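Local coordinates for protein antigen 43 (Escherichia coli, PDB 4KH3) that self-associates as the displayed passenger of an autotransporter, clumping bacteria in a Velcro-like manner and probably supporting biofilm formation, at residues L369-S374 with G390-T394; N420-I426 with N441-S447; T470-S476 with L490-T496. All coordinates share one frame; numbering follows the deposited sequence.

Contact 1: residues L369-S374 with G390-T394; sequences LEKGSS and GGLFT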
loop_
_atom_site.group_PDB
_atom_site.type_symbol
_atom_site.label_atom_id
_atom_site.label_comp_id
_atom_site.label_asym_id
_atom_site.label_seq_id
_atom_site.Cartn_x
_atom_site.Cartn_y
_atom_site.Cartn_z
ATOM N N LEU A 369 -5.417 0.130 -26.059
ATOM C CA LEU A 369 -4.451 0.379 -24.995
ATOM C C LEU A 369 -4.226 1.880 -24.750
ATOM O O LEU A 369 -3.420 2.511 -25.429
ATOM C CB LEU A 369 -3.134 -0.330 -25.307
ATOM C CG LEU A 369 -3.202 -1.841 -25.581
ATOM C CD1 LEU A 369 -1.904 -2.325 -26.208
ATOM C CD2 LEU A 369 -3.470 -2.616 -24.311
ATOM N N GLU A 370 -4.953 2.443 -23.785
ATOM C CA GLU A 370 -4.756 3.832 -23.366
ATOM C C GLU A 370 -3.503 3.983 -22.498
ATOM O O GLU A 370 -2.838 2.997 -22.151
ATOM C CB GLU A 370 -5.961 4.348 -22.578
ATOM C CG GLU A 370 -7.324 3.991 -23.152
ATOM C CD GLU A 370 -7.761 4.928 -24.255
ATOM O OE1 GLU A 370 -7.017 5.874 -24.568
ATOM O OE2 GLU A 370 -8.855 4.717 -24.814
ATOM N N LYS A 371 -3.184 5.227 -22.155
ATOM C CA LYS A 371 -2.027 5.514 -21.320
ATOM C C LYS A 371 -2.090 4.700 -20.027
ATOM O O LYS A 371 -3.111 4.688 -19.330
ATOM C CB LYS A 371 -1.928 7.017 -21.024
ATOM C CG LYS A 371 -0.675 7.402 -20.241
ATOM C CD LYS A 371 -0.364 8.891 -20.380
ATOM C CE LYS A 371 1.000 9.246 -19.786
ATOM N NZ LYS A 371 1.390 10.659 -20.082
ATOM N N GLY A 372 -1.006 3.987 -19.741
ATOM C CA GLY A 372 -0.948 3.122 -18.577
ATOM C C GLY A 372 -1.104 1.651 -18.908
ATOM O O GLY A 372 -0.496 0.795 -18.262
ATOM N N SER A 373 -1.919 1.354 -19.918
ATOM C CA SER A 373 -2.152 -0.025 -20.325
ATOM C C SER A 373 -0.977 -0.596 -21.112
ATOM O O SER A 373 -0.279 0.133 -21.817
ATOM C CB SER A 373 -3.431 -0.127 -21.148
ATOM O OG SER A 373 -4.552 0.264 -20.382
ATOM N N SER A 374 -0.750 -1.900 -20.989
ATOM C CA SER A 374 0.304 -2.533 -21.771
ATOM C C SER A 374 -0.041 -3.970 -22.167
ATOM O O SER A 374 -0.635 -4.711 -21.392
ATOM C CB SER A 374 1.649 -2.468 -21.040
ATOM O OG SER A 374 1.679 -3.353 -19.935
ATOM N N GLY A 390 -1.454 6.018 -26.616
ATOM C CA GLY A 390 -0.695 6.454 -25.462
ATOM C C GLY A 390 -0.136 5.310 -24.641
ATOM O O GLY A 390 0.730 5.512 -23.790
ATOM N N GLY A 391 -0.625 4.101 -24.900
ATOM C CA GLY A 391 -0.168 2.931 -24.172
ATOM C C GLY A 391 1.133 2.320 -24.670
ATOM O O GLY A 391 1.872 2.919 -25.459
ATOM N N LEU A 392 1.415 1.113 -24.190
ATOM C CA LEU A 392 2.609 0.380 -24.582
ATOM C C LEU A 392 2.230 -0.975 -25.173
ATOM O O LEU A 392 1.365 -1.669 -24.657
ATOM C CB LEU A 392 3.538 0.192 -23.380
ATOM C CG LEU A 392 4.751 -0.719 -23.568
ATOM C CD1 LEU A 392 5.691 -0.157 -24.631
ATOM C CD2 LEU A 392 5.485 -0.919 -22.237
ATOM N N PHE A 393 2.880 -1.330 -26.271
ATOM C CA PHE A 393 2.714 -2.633 -26.889
ATOM C C PHE A 393 4.107 -3.176 -27.078
ATOM O O PHE A 393 4.951 -2.531 -27.705
ATOM C CB PHE A 393 2.024 -2.484 -28.243
ATOM C CG PHE A 393 1.615 -3.785 -28.877
ATOM C CD1 PHE A 393 2.563 -4.742 -29.230
ATOM C CD2 PHE A 393 0.285 -4.032 -29.164
ATOM C CE1 PHE A 393 2.188 -5.927 -29.836
ATOM C CE2 PHE A 393 -0.096 -5.214 -29.769
ATOM C CZ PHE A 393 0.858 -6.163 -30.106
ATOM N N THR A 394 4.352 -4.351 -26.516
ATOM C CA THR A 394 5.638 -5.018 -26.643
ATOM C C THR A 394 5.428 -6.320 -27.405
ATOM O O THR A 394 4.464 -7.048 -27.158
ATOM C CB THR A 394 6.248 -5.329 -25.268
ATOM O OG1 THR A 394 6.345 -4.119 -24.508
ATOM C CG2 THR A 394 7.639 -5.949 -25.415
HETATM O O HOH W 1 1.415 4.125 -21.371
#
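Leu369 lays its CD1 methyl against the backbone and ring of the next coil, 3.7 Å from Leu392 O and 4.1 Å from Phe393 CD2. The methyl meets the ring at a slant. Its position follows from the first torsion of Leu369 (chi1 -55°), which sets CG beside the backbone N and opposite the carbonyl carbon. Phe393 also packs on Val388 and Leu377 and meets the ring of Phe375, so this patch faces the hydrophobic interior.

Around the bend the contact is made by backbone. Residues Glu370 to Ser373 form a type II beta turn, and Gly390-Gly391 make the corresponding corner of the next coil with two residues fewer. With no side chain on Gly391, its CA can approach Glu370 O to 3.3 Å, while its N gives a weak, bent bond to Leu369 O. A firmer bond runs from Leu392 N to Ser373 O at 3.1 Å and 165°, and from there the ladder resumes, Ser374 and Leu392 pairing as parallel strands. Their CB atoms sit 4.0 Å apart on the same face. A water spans the corner, accepting from Gly372 N at 2.9 Å and donating to Gly390 O at 2.9 Å. Ser373 OG turns to the preceding coil and bonds Leu339 N, whereas Gly391 is joined through its backbone to Ile411 of the following one. Successive corners stacked round an apolar interior, here a wider turn over a shorter one, are characteristic of the right-handed parallel beta-helix of autotransporter passengers.

Contact 2: residues N420-I426 with N441-S447; sequences NNDTLTI and NGSVEKS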
loop_
_atom_site.group_PDB
_atom_site.type_symbol
_atom_site.label_atom_id
_atom_site.label_comp_id
_atom_site.label_asym_id
_atom_site.label_seq_id
_atom_site.Cartn_x
_atom_site.Cartn_y
_atom_site.Cartn_z
ATOM N N ASN A 420 4.476 -7.820 -40.185
ATOM C CA ASN A 420 3.287 -7.073 -40.580
ATOM C C ASN A 420 3.083 -7.118 -42.095
ATOM O O ASN A 420 3.963 -6.730 -42.868
ATOM C CB ASN A 420 3.347 -5.621 -40.105
ATOM C CG ASN A 420 2.220 -4.786 -40.672
ATOM O OD1 ASN A 420 1.062 -5.197 -40.651
ATOM N ND2 ASN A 420 2.554 -3.616 -41.205
ATOM N N ASN A 421 1.920 -7.599 -42.509
ATOM C CA ASN A 421 1.584 -7.695 -43.921
ATOM C C ASN A 421 0.354 -6.845 -44.187
ATOM O O ASN A 421 -0.103 -6.724 -45.325
ATOM C CB ASN A 421 1.337 -9.158 -44.331
ATOM C CG ASN A 421 2.606 -10.017 -44.259
ATOM O OD1 ASN A 421 3.691 -9.588 -44.652
ATOM N ND2 ASN A 421 2.468 -11.233 -43.751
ATOM N N ASP A 422 -0.185 -6.255 -43.123
ATOM C CA ASP A 422 -1.335 -5.370 -43.254
ATOM C C ASP A 422 -0.937 -3.921 -42.983
ATOM O O ASP A 422 0.127 -3.480 -43.401
ATOM C CB ASP A 422 -2.481 -5.812 -42.344
ATOM C CG ASP A 422 -2.862 -7.275 -42.546
ATOM O OD1 ASP A 422 -2.349 -7.911 -43.486
ATOM O OD2 ASP A 422 -3.685 -7.791 -41.763
ATOM N N THR A 423 -1.783 -3.181 -42.282
ATOM C CA THR A 423 -1.572 -1.748 -42.156
ATOM C C THR A 423 -1.186 -1.278 -40.750
ATOM O O THR A 423 -1.944 -1.432 -39.801
ATOM C CB THR A 423 -2.812 -0.992 -42.610
ATOM O OG1 THR A 423 -3.102 -1.343 -43.968
ATOM C CG2 THR A 423 -2.593 0.510 -42.501
ATOM N N LEU A 424 0.002 -0.701 -40.632
ATOM C CA LEU A 424 0.417 -0.019 -39.413
ATOM C C LEU A 424 0.200 1.480 -39.617
ATOM O O LEU A 424 0.744 2.065 -40.546
ATOM C CB LEU A 424 1.887 -0.315 -39.130
ATOM C CG LEU A 424 2.531 0.366 -37.923
ATOM C CD1 LEU A 424 1.763 0.023 -36.667
ATOM C CD2 LEU A 424 3.998 -0.042 -37.783
ATOM N N THR A 425 -0.608 2.105 -38.772
ATOM C CA THR A 425 -1.009 3.481 -39.034
ATOM C C THR A 425 -0.876 4.405 -37.827
ATOM O O THR A 425 -1.266 4.060 -36.711
ATOM C CB THR A 425 -2.453 3.572 -39.613
ATOM O OG1 THR A 425 -2.765 4.936 -39.907
ATOM C CG2 THR A 425 -3.476 3.054 -38.628
ATOM N N ILE A 426 -0.312 5.583 -38.077
ATOM C CA ILE A 426 -0.206 6.639 -37.082
ATOM C C ILE A 426 -1.035 7.815 -37.577
ATOM O O ILE A 426 -0.767 8.367 -38.639
ATOM C CB ILE A 426 1.254 7.081 -36.877
ATOM C CG1 ILE A 426 2.046 5.988 -36.156
ATOM C CG2 ILE A 426 1.316 8.390 -36.077
ATOM C CD1 ILE A 426 2.447 4.811 -37.007
ATOM N N ASN A 441 5.034 -7.620 -46.131
ATOM C CA ASN A 441 4.608 -6.888 -47.310
ATOM C C ASN A 441 3.592 -5.839 -46.923
ATOM O O ASN A 441 2.852 -5.325 -47.767
ATOM C CB ASN A 441 3.997 -7.842 -48.341
ATOM C CG ASN A 441 4.808 -9.115 -48.501
ATOM O OD1 ASN A 441 4.347 -10.200 -48.144
ATOM N ND2 ASN A 441 6.031 -8.987 -49.024
ATOM N N GLY A 442 3.550 -5.533 -45.632
ATOM C CA GLY A 442 2.639 -4.524 -45.131
ATOM C C GLY A 442 3.119 -3.116 -45.415
ATOM O O GLY A 442 4.244 -2.897 -45.878
ATOM N N SER A 443 2.258 -2.150 -45.133
ATOM C CA SER A 443 2.631 -0.757 -45.304
ATOM C C SER A 443 2.395 0.045 -44.024
ATOM O O SER A 443 1.514 -0.286 -43.223
ATOM C CB SER A 443 1.873 -0.139 -46.484
ATOM O OG SER A 443 0.480 -0.103 -46.233
ATOM N N VAL A 444 3.199 1.091 -43.837
ATOM C CA VAL A 444 3.006 2.037 -42.744
ATOM C C VAL A 444 2.358 3.320 -43.272
ATOM O O VAL A 444 2.764 3.834 -44.318
ATOM C CB VAL A 444 4.336 2.395 -42.074
ATOM C CG1 VAL A 444 4.080 3.157 -40.780
ATOM C CG2 VAL A 444 5.174 1.141 -41.820
ATOM N N GLU A 445 1.346 3.824 -42.566
ATOM C CA GLU A 445 0.690 5.082 -42.936
ATOM C C GLU A 445 0.966 6.125 -41.860
ATOM O O GLU A 445 0.749 5.867 -40.673
ATOM C CB GLU A 445 -0.824 4.905 -43.045
ATOM C CG GLU A 445 -1.278 3.629 -43.725
ATOM C CD GLU A 445 -1.405 3.776 -45.225
ATOM O OE1 GLU A 445 -1.752 4.891 -45.686
ATOM O OE2 GLU A 445 -1.158 2.775 -45.938
ATOM N N LYS A 446 1.441 7.300 -42.266
ATOM C CA LYS A 446 1.689 8.376 -41.314
ATOM C C LYS A 446 0.899 9.631 -41.666
ATOM O O LYS A 446 1.106 10.245 -42.713
ATOM C CB LYS A 446 3.184 8.693 -41.211
ATOM C CG LYS A 446 3.494 9.947 -40.397
ATOM C CD LYS A 446 2.963 9.852 -38.971
ATOM C CE LYS A 446 3.300 11.105 -38.146
ATOM N NZ LYS A 446 2.431 12.284 -38.467
ATOM N N SER A 447 -0.016 9.997 -40.781
ATOM C CA SER A 447 -0.798 11.207 -40.945
ATOM C C SER A 447 -0.830 11.955 -39.623
ATOM O O SER A 447 -0.190 11.542 -38.649
ATOM C CB SER A 447 -2.212 10.883 -41.434
ATOM O OG SER A 447 -2.832 9.921 -40.602
HETATM O O HOH W 2 -2.030 7.491 -41.430
#
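Ile426, which has the most surface buried here, sets CG2 against the aliphatic part of Lys446, 3.6 Å from its CD. The Lys446 chain bends at chi2 (59°), bringing CD over the methyl; its NZ then bonds Ser447 O and, beyond the pair, Gly450 O and Glu468 O, so several carbonyls take up the buried ammonium. Both backbone polar atoms of Ile426 turn to the 443-446 strand and its end: its N donates to Glu445 O at 2.8 Å, nearly straight at 174°, and its O accepts from Ser447 N at 2.8 Å.

Glu445 lies on the opposite face. Its CG touches Thr423 CG2 at 3.6 Å and its CB passes 3.7 Å from Thr425 OG1, while OE2 takes weak bonds from Ser443 OG and Asn465 ND2. Leu424, on the Ile426 side, packs loosely with Val444, and Leu424 O receives Glu445 N at 2.7 Å. Where the strands begin, Asn421 OD1 accepts Asn441 N at 2.8 Å in the carbonyl plane.

The axes run 16° apart and 4.6 Å from each other at closest, and the pairs Thr423/Ser443 to Ile426/Lys446 stay in register, the parallel ladder of consecutive coils in a beta-helix.

Contact 3: residues T470-S476 with L490-T496; sequences TLTLNDS and LKLTGST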
loop_
_atom_site.group_PDB
_atom_site.type_symbol
_atom_site.label_atom_id
_atom_site.label_comp_id
_atom_site.label_asym_id
_atom_site.label_seq_id
_atom_site.Cartn_x
_atom_site.Cartn_y
_atom_site.Cartn_z
ATOM N N THR A 470 5.964 14.332 -39.415
ATOM C CA THR A 470 7.369 13.940 -39.463
ATOM C C THR A 470 7.607 12.440 -39.280
ATOM O O THR A 470 7.043 11.813 -38.388
ATOM C CB THR A 470 8.160 14.668 -38.361
ATOM O OG1 THR A 470 8.067 16.081 -38.565
ATOM C CG2 THR A 470 9.631 14.237 -38.355
ATOM N N LEU A 471 8.460 11.876 -40.124
ATOM C CA LEU A 471 8.924 10.515 -39.935
ATOM C C LEU A 471 10.406 10.578 -39.658
ATOM O O LEU A 471 11.173 11.094 -40.472
ATOM C CB LEU A 471 8.668 9.679 -41.189
ATOM C CG LEU A 471 9.263 8.270 -41.158
ATOM C CD1 LEU A 471 8.702 7.483 -39.985
ATOM C CD2 LEU A 471 9.005 7.540 -42.465
ATOM N N THR A 472 10.815 10.076 -38.501
ATOM C CA THR A 472 12.227 10.094 -38.142
ATOM C C THR A 472 12.749 8.676 -38.065
ATOM O O THR A 472 12.184 7.830 -37.373
ATOM C CB THR A 472 12.465 10.822 -36.809
ATOM O OG1 THR A 472 12.173 12.217 -36.971
ATOM C CG2 THR A 472 13.907 10.663 -36.358
ATOM N N LEU A 473 13.819 8.406 -38.798
ATOM C CA LEU A 473 14.383 7.073 -38.823
ATOM C C LEU A 473 15.750 7.120 -38.170
ATOM O O LEU A 473 16.738 7.496 -38.797
ATOM C CB LEU A 473 14.496 6.568 -40.257
ATOM C CG LEU A 473 13.212 6.622 -41.077
ATOM C CD1 LEU A 473 13.470 6.125 -42.488
ATOM C CD2 LEU A 473 12.132 5.796 -40.422
ATOM N N ASN A 474 15.797 6.745 -36.898
ATOM C CA ASN A 474 17.031 6.812 -36.136
ATOM C C ASN A 474 17.635 5.423 -35.951
ATOM O O ASN A 474 16.912 4.464 -35.657
ATOM C CB ASN A 474 16.772 7.495 -34.790
ATOM C CG ASN A 474 18.005 7.555 -33.922
ATOM O OD1 ASN A 474 18.976 8.239 -34.245
ATOM N ND2 ASN A 474 17.972 6.841 -32.803
ATOM N N ASP A 475 18.951 5.324 -36.156
ATOM C CA ASP A 475 19.702 4.072 -35.997
ATOM C C ASP A 475 18.994 2.826 -36.546
ATOM O O ASP A 475 19.055 1.757 -35.940
ATOM C CB ASP A 475 20.055 3.852 -34.522
ATOM C CG ASP A 475 21.015 4.899 -33.985
ATOM O OD1 ASP A 475 21.746 5.509 -34.792
ATOM O OD2 ASP A 475 21.052 5.106 -32.750
ATOM N N SER A 476 18.320 2.963 -37.683
ATOM C CA SER A 476 17.529 1.860 -38.235
ATOM C C SER A 476 17.947 1.419 -39.636
ATOM O O SER A 476 18.391 2.219 -40.450
ATOM C CB SER A 476 16.046 2.229 -38.250
ATOM O OG SER A 476 15.586 2.505 -36.938
ATOM N N LEU A 490 10.979 14.186 -43.578
ATOM C CA LEU A 490 11.560 12.880 -43.361
ATOM C C LEU A 490 12.973 13.071 -42.872
ATOM O O LEU A 490 13.775 13.692 -43.557
ATOM C CB LEU A 490 11.587 12.084 -44.665
ATOM C CG LEU A 490 12.425 10.799 -44.577
ATOM C CD1 LEU A 490 11.787 9.791 -43.627
ATOM C CD2 LEU A 490 12.655 10.176 -45.944
ATOM N N LYS A 491 13.284 12.544 -41.693
ATOM C CA LYS A 491 14.627 12.677 -41.143
ATOM C C LYS A 491 15.339 11.335 -41.032
ATOM O O LYS A 491 14.775 10.355 -40.548
ATOM C CB LYS A 491 14.581 13.352 -39.769
ATOM C CG LYS A 491 13.989 14.747 -39.781
ATOM C CD LYS A 491 13.854 15.321 -38.375
ATOM C CE LYS A 491 13.090 16.641 -38.423
ATOM N NZ LYS A 491 12.694 17.138 -37.076
ATOM N N LEU A 492 16.587 11.301 -41.475
ATOM C CA LEU A 492 17.427 10.127 -41.305
ATOM C C LEU A 492 18.564 10.466 -40.349
ATOM O O LEU A 492 19.465 11.230 -40.687
ATOM C CB LEU A 492 17.984 9.671 -42.656
ATOM C CG LEU A 492 17.080 8.822 -43.565
ATOM C CD1 LEU A 492 15.808 9.553 -43.994
ATOM C CD2 LEU A 492 17.860 8.339 -44.778
ATOM N N THR A 493 18.517 9.916 -39.145
ATOM C CA THR A 493 19.515 10.254 -38.141
ATOM C C THR A 493 20.282 9.033 -37.653
ATOM O O THR A 493 19.849 7.894 -37.819
ATOM C CB THR A 493 18.876 10.954 -36.936
ATOM O OG1 THR A 493 17.988 10.047 -36.270
ATOM C CG2 THR A 493 18.091 12.175 -37.383
ATOM N N GLY A 494 21.429 9.282 -37.038
ATOM C CA GLY A 494 22.271 8.210 -36.550
ATOM C C GLY A 494 22.841 7.329 -37.645
ATOM O O GLY A 494 23.318 7.816 -38.669
ATOM N N SER A 495 22.778 6.020 -37.422
ATOM C CA SER A 495 23.408 5.043 -38.297
ATOM C C SER A 495 22.424 4.471 -39.308
ATOM O O SER A 495 22.660 3.410 -39.881
ATOM C CB SER A 495 24.013 3.915 -37.462
ATOM O OG SER A 495 23.055 3.374 -36.564
ATOM N N THR A 496 21.325 5.183 -39.525
ATOM C CA THR A 496 20.280 4.728 -40.429
ATOM C C THR A 496 20.762 4.484 -41.860
ATOM O O THR A 496 21.486 5.297 -42.433
ATOM C CB THR A 496 19.127 5.733 -40.461
ATOM O OG1 THR A 496 18.438 5.682 -39.214
ATOM C CG2 THR A 496 18.154 5.408 -41.574
#
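Leu490 opens the second segment by lying alongside Leu471, both side chains pointing the same way, with Leu490 CD1 3.8 Å from Leu471 CD2; the same methyl reaches Leu473 CD1 more loosely. Lys491 ties the backbones together: its N donates to Leu471 O at 2.8 Å and 171°, and its O accepts Leu473 N. On the other face its extended chain passes obliquely over Thr472, with CD near OG1. Leu492 pairs with Leu473 in register but its side chain adds little to the contact.

Thr493 N then bonds Leu473 O, and its OG1 stands 2.9 Å from Asn474 OD1. Gly494, at positive phi (65°), carries the chain through the type II' turn from Thr493 to Thr496, its CA close by Asp475 OD1. Ser495 grips that oxygen twice, through N at 2.9 Å and OG at 3.1 Å, the latter from above the carboxylate plane.

Thr496 OG1 bridges two backbone groups of the first segment. It accepts Ser476 N at 3.1 Å in a straight bond and donates to Leu473 O, across the carbonyl plane from Thr493 N; the length of that second bond, 2.5 Å, is doubtful. The two parallel strands leave their ladder at one corner, the second with one residue more at Gly494, as at a corner of a parallel beta-helix, here in its last coils.

Going from the N terminus, contact 1 closes the loop of residues 375-389, contact 2 that of 427-440 and contact 3 that of 477-489. Each loop is about one coil of the beta-helix, and the three follow in series without nesting or crossing. Contact 1 joins the corner after strand 363-370 to strand 392-395; contact 3 pairs strands 469-474 and 488-493 in the run of parallel strands that also includes 392-395, and contact 2 pairs 423-426 with 443-446 in another. Contacts 1 and 2, about 19 Å apart by centres, do not touch. Contacts 2 and 3, about 17 Å apart by centres, meet where Lys446 CE packs 3.8 Å from Thr470 O.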